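Local coordinates for protein BZZ1 (Saccharomyces cerevisiae, PDB 1ZUU), which acts in endocytosis and vacuolar trafficking and, with type I myosins, restores actin polarity after salt stress, the piece here being its first SH3 domain, at residues T19-P22 with G23-I26. Numbering follows the deposited sequence.
Sequences TITP and GDKI
T21 and D24 form the two ends of a type II beta turn, the diverging turn of the SH3 fold that follows the RT loop and leads into strand 26-28. It exemplifies how a side chain can satisfy a main-chain donor that the turn's own closing bond does not reach. That closing bond runs from D24 N to T21 O over 3.0 Å, with an N-H...O angle of 161°. The same aspartate also makes a return connection: its carboxylate reaches back across the turn, and OD2 accepts T21 N at 2.9 Å. One backbone donor and one backbone acceptor of T21 are thus both satisfied by D24, through its side chain and its main chain respectively. The N-H of T21 meets the carboxylate from above its plane, 57° out of it, rather than within it. With T21 OG1 set between its own backbone N and carbonyl carbon (chi1 65°), the hydroxyl approaches the oxygen end of the carboxylate obliquely, on the same side of its plane as T21 N. It lies 3.1 Å from both OD1 and OD2 of D24, two weak alternatives for a single proton. OD2 takes a further bond from N42 ND2, which also bonds T19 O and joins the turn to strand 37-42, the partner of strand 26-28; K25 N meanwhile bonds T44 OG1. P22 and G23 are the corner residues, G23 adopting the positive phi called for at the third position of a type II turn. Beneath this polar face, I20 and I26 turn into the hydrophobic core with V6, I40 and I56, and their CG2 methyls face each other at 4.4 Å.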
ATOM      1  N   THR A  19      -3.628  -5.754  -1.481  1.00  3.79           N
ATOM      2  CA  THR A  19      -2.771  -6.014  -2.594  1.00  3.06           C
ATOM      3  C   THR A  19      -2.401  -4.725  -3.328  1.00  3.43           C
ATOM      4  O   THR A  19      -3.214  -3.842  -3.533  1.00  3.95           O
ATOM      5  CB  THR A  19      -3.472  -7.012  -3.546  1.00  3.74           C
ATOM      6  OG1 THR A  19      -3.593  -8.225  -2.843  1.00  4.39           O
ATOM      7  CG2 THR A  19      -2.762  -7.200  -4.877  1.00  4.21           C
ATOM      8  N   ILE A  20      -1.125  -4.666  -3.756  1.00  3.52           N
ATOM      9  CA  ILE A  20      -0.616  -3.617  -4.596  1.00  3.39           C
ATOM     10  C   ILE A  20       0.219  -4.230  -5.720  1.00  3.20           C
ATOM     11  O   ILE A  20       0.961  -5.184  -5.507  1.00  3.87           O
ATOM     12  CB  ILE A  20       0.229  -2.563  -3.800  1.00  3.73           C
ATOM     13  CG1 ILE A  20       1.216  -3.264  -2.842  1.00  4.16           C
ATOM     14  CG2 ILE A  20      -0.662  -1.580  -3.123  1.00  4.53           C
ATOM     15  CD1 ILE A  20       2.294  -2.369  -2.273  1.00  4.93           C
ATOM     16  N   THR A  21       0.158  -3.607  -6.896  1.00  3.44           N
ATOM     17  CA  THR A  21       1.000  -3.995  -8.006  1.00  4.03           C
ATOM     18  C   THR A  21       1.539  -2.754  -8.686  1.00  4.14           C
ATOM     19  O   THR A  21       0.889  -1.705  -8.710  1.00  4.10           O
ATOM     20  CB  THR A  21       0.261  -4.897  -9.021  1.00  4.48           C
ATOM     21  OG1 THR A  21      -0.802  -4.185  -9.662  1.00  5.26           O
ATOM     22  CG2 THR A  21      -0.200  -6.178  -8.408  1.00  5.39           C
ATOM     23  N   PRO A  22       2.754  -2.844  -9.265  1.00  4.36           N
ATOM     24  CA  PRO A  22       3.326  -1.663 -10.009  1.00  5.17           C
ATOM     25  C   PRO A  22       2.314  -1.129 -10.986  1.00  4.98           C
ATOM     26  O   PRO A  22       1.685  -1.897 -11.742  1.00  5.88           O
ATOM     27  CB  PRO A  22       4.572  -2.280 -10.671  1.00  6.08           C
ATOM     28  CG  PRO A  22       5.044  -3.292  -9.643  1.00  6.41           C
ATOM     29  CD  PRO A  22       3.738  -3.953  -9.177  1.00  5.42           C
ATOM     30  N   GLY A  23       2.158   0.189 -10.986  1.00  5.31           N
ATOM     31  CA  GLY A  23       1.193   0.865 -11.838  1.00  5.51           C
ATOM     32  C   GLY A  23      -0.131   1.222 -11.176  1.00  5.28           C
ATOM     33  O   GLY A  23      -0.882   1.998 -11.717  1.00  7.95           O
ATOM     34  N   ASP A  24      -0.419   0.621 -10.018  1.00  4.46           N
ATOM     35  CA  ASP A  24      -1.688   0.965  -9.330  1.00  4.07           C
ATOM     36  C   ASP A  24      -1.600   2.420  -8.831  1.00  4.29           C
ATOM     37  O   ASP A  24      -0.533   2.905  -8.391  1.00  5.35           O
ATOM     38  CB  ASP A  24      -1.899   0.026  -8.177  1.00  4.27           C
ATOM     39  CG  ASP A  24      -2.279  -1.416  -8.592  1.00  4.72           C
ATOM     40  OD1 ASP A  24      -2.595  -1.633  -9.791  1.00  5.54           O
ATOM     41  OD2 ASP A  24      -2.260  -2.290  -7.684  1.00  5.04           O
ATOM     42  N   LYS A  25      -2.745   3.072  -8.854  1.00  3.68           N
ATOM     43  CA  LYS A  25      -2.869   4.432  -8.307  1.00  4.48           C
ATOM     44  C   LYS A  25      -3.201   4.331  -6.806  1.00  4.51           C
ATOM     45  O   LYS A  25      -4.153   3.654  -6.435  1.00  5.95           O
ATOM     46  CB  LYS A  25      -4.032   5.190  -9.013  1.00  4.97           C
ATOM     47  CG  LYS A  25      -3.801   5.729 -10.316  1.00  7.09           C
ATOM     48  CD  LYS A  25      -3.471   4.812 -11.424  1.00  6.99           C
ATOM     49  CE  LYS A  25      -3.569   5.517 -12.785  1.00  7.63           C
ATOM     50  NZ  LYS A  25      -3.264   4.637 -13.845  1.00  7.13           N
ATOM     51  N   ILE A  26      -2.368   4.979  -5.982  1.00  4.61           N
ATOM     52  CA  ILE A  26      -2.483   4.841  -4.538  1.00  4.08           C
ATOM     53  C   ILE A  26      -2.550   6.234  -3.881  1.00  4.75           C
ATOM     54  O   ILE A  26      -2.133   7.252  -4.495  1.00  5.19           O
ATOM     55  CB  ILE A  26      -1.360   3.985  -3.917  1.00  4.61           C
ATOM     56  CG1 ILE A  26       0.011   4.666  -4.062  1.00  5.60           C
ATOM     57  CG2 ILE A  26      -1.386   2.565  -4.521  1.00  5.15           C
ATOM     58  CD1 ILE A  26       1.145   3.933  -3.337  1.00  6.45           C
TER